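Local coordinates for amicyanin (Paracoccus versutus, PDB 1ID2), which carries electrons as a type I blue copper protein of the plastocyanin/azurin family, using a single bound copper ion, at residues A[10-14]-A[73-79]. Numbering follows the deposited sequence.
Sequences KPVAA and MTKDQAY
V12 O takes a nearly straight hydrogen bond from A78 N at 2.8 Å and a CA-H...O contact from Q77 CA at 3.3 Å. The return bond, V12 N to A78 O at 3.1 Å, is more bent (140°), and P11 CA also approaches that oxygen. V12 and A78 thus form an antiparallel hydrogen-bonded pair, with V12 CG2 lying against A78 CB on one face. Beyond the non-hydrogen-bonded pair A13–Q77, A14 N donates a hydrogen bond to D76 O (3.0 Å), extending the pairing into the turn. Q77 CB, CD and OE1 pack against P11 CB, while OE1 accepts a straight bond (176°) from T74 N, 2.9 Å away, and a weak one from T74 OG1. With CG anti to the carbonyl carbon (chi1 -66°) and the chain then extended, OE1 reaches back across the 74–77 turn. With alanine in place of Q77, T74 N would probably lose this acceptor and P11 CB part of its cover. P11 CB also meets M73 CG; the M73 side chain lies about 8 Å from the bound copper(II) ion. In the cupredoxin beta-sandwich, the pairing joins edge strand 4-13 to strand 77-83, which neighbours strand 43-48, whose V47 touches A14 and A78.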
loop_
_atom_site.group_PDB
_atom_site.type_symbol
_atom_site.label_atom_id
_atom_site.label_comp_id
_atom_site.label_asym_id
_atom_site.label_seq_id
_atom_site.Cartn_x
_atom_site.Cartn_y
_atom_site.Cartn_z
ATOM N N LYS A 10 5.264 -9.793 -5.495
ATOM C CA LYS A 10 6.385 -9.852 -4.549
ATOM C C LYS A 10 6.762 -8.431 -4.082
ATOM O O LYS A 10 6.765 -7.486 -4.887
ATOM C CB LYS A 10 7.576 -10.523 -5.242
ATOM C CG LYS A 10 8.808 -10.754 -4.387
ATOM C CD LYS A 10 9.884 -11.436 -5.217
ATOM C CE LYS A 10 11.261 -11.311 -4.590
ATOM N NZ LYS A 10 12.315 -11.784 -5.532
ATOM N N PRO A 11 7.119 -8.264 -2.785
ATOM C CA PRO A 11 7.878 -7.073 -2.349
ATOM C C PRO A 11 9.201 -6.882 -3.106
ATOM O O PRO A 11 9.896 -7.859 -3.412
ATOM C CB PRO A 11 8.119 -7.320 -0.846
ATOM C CG PRO A 11 7.021 -8.251 -0.447
ATOM C CD PRO A 11 6.834 -9.162 -1.651
ATOM N N VAL A 12 9.500 -5.632 -3.466
ATOM C CA VAL A 12 10.787 -5.277 -4.052
ATOM C C VAL A 12 11.689 -4.624 -3.012
ATOM O O VAL A 12 11.282 -4.398 -1.878
ATOM C CB VAL A 12 10.655 -4.322 -5.277
ATOM C CG1 VAL A 12 9.755 -4.936 -6.313
ATOM C CG2 VAL A 12 10.157 -2.962 -4.863
ATOM N N ALA A 13 12.967 -4.510 -3.337
ATOM C CA ALA A 13 13.900 -3.910 -2.411
ATOM C C ALA A 13 13.634 -2.424 -2.458
ATOM O O ALA A 13 13.274 -1.901 -3.519
ATOM C CB ALA A 13 15.318 -4.219 -2.843
ATOM N N ALA A 14 13.820 -1.737 -1.330
ATOM C CA ALA A 14 13.574 -0.293 -1.274
ATOM C C ALA A 14 14.510 0.434 -2.235
ATOM O O ALA A 14 14.127 1.432 -2.859
ATOM C CB ALA A 14 13.738 0.244 0.167
ATOM N N MET A 73 6.079 -7.335 3.827
ATOM C CA MET A 73 7.396 -6.718 3.649
ATOM C C MET A 73 8.131 -6.919 4.950
ATOM O O MET A 73 7.545 -6.872 6.044
ATOM C CB MET A 73 7.308 -5.204 3.414
ATOM C CG MET A 73 6.598 -4.765 2.147
ATOM S SD MET A 73 6.032 -3.025 2.179
ATOM C CE MET A 73 4.294 -3.227 2.596
ATOM N N THR A 74 9.392 -7.287 4.820
ATOM C CA THR A 74 10.307 -7.217 5.927
ATOM C C THR A 74 11.067 -5.921 5.735
ATOM O O THR A 74 10.685 -5.078 4.891
ATOM C CB THR A 74 11.258 -8.418 5.929
ATOM O OG1 THR A 74 12.037 -8.429 4.728
ATOM C CG2 THR A 74 10.459 -9.705 5.994
ATOM N N LYS A 75 12.059 -5.714 6.588
ATOM C CA LYS A 75 12.751 -4.440 6.693
ATOM C C LYS A 75 13.312 -3.969 5.347
ATOM O O LYS A 75 14.025 -4.704 4.667
ATOM C CB LYS A 75 13.876 -4.558 7.731
ATOM C CG LYS A 75 14.593 -3.268 7.957
ATOM C CD LYS A 75 15.689 -3.448 8.972
ATOM C CE LYS A 75 16.527 -2.193 9.106
ATOM N NZ LYS A 75 15.681 -0.985 9.165
ATOM N N ASP A 76 13.051 -2.703 5.034
ATOM C CA ASP A 76 13.394 -2.066 3.756
ATOM C C ASP A 76 13.005 -2.823 2.510
ATOM O O ASP A 76 13.661 -2.706 1.474
ATOM C CB ASP A 76 14.877 -1.706 3.690
ATOM C CG ASP A 76 15.283 -0.772 4.789
ATOM O OD1 ASP A 76 16.233 -1.154 5.505
ATOM O OD2 ASP A 76 14.602 0.278 4.986
ATOM N N GLN A 77 11.892 -3.533 2.578
ATOM C CA GLN A 77 11.213 -3.901 1.363
ATOM C C GLN A 77 10.153 -2.870 1.079
ATOM O O GLN A 77 9.860 -2.000 1.915
ATOM C CB GLN A 77 10.643 -5.301 1.498
ATOM C CG GLN A 77 11.760 -6.288 1.617
ATOM C CD GLN A 77 11.300 -7.712 1.543
ATOM O OE1 GLN A 77 10.351 -8.114 2.220
ATOM N NE2 GLN A 77 12.017 -8.512 0.774
ATOM N N ALA A 78 9.748 -2.826 -0.176
ATOM C CA ALA A 78 8.771 -1.865 -0.605
ATOM C C ALA A 78 7.658 -2.611 -1.359
ATOM O O ALA A 78 7.808 -3.789 -1.684
ATOM C CB ALA A 78 9.449 -0.821 -1.472
ATOM N N TYR A 79 6.512 -1.966 -1.545
ATOM C CA TYR A 79 5.384 -2.599 -2.223
ATOM C C TYR A 79 4.561 -1.548 -2.957
ATOM O O TYR A 79 4.401 -0.429 -2.463
ATOM C CB TYR A 79 4.527 -3.347 -1.204
ATOM C CG TYR A 79 3.493 -4.267 -1.804
ATOM C CD1 TYR A 79 2.174 -3.852 -1.918
ATOM C CD2 TYR A 79 3.814 -5.568 -2.192
ATOM C CE1 TYR A 79 1.201 -4.687 -2.387
ATOM C CE2 TYR A 79 2.827 -6.424 -2.671
ATOM C CZ TYR A 79 1.519 -5.965 -2.753
ATOM O OH TYR A 79 0.487 -6.766 -3.169
#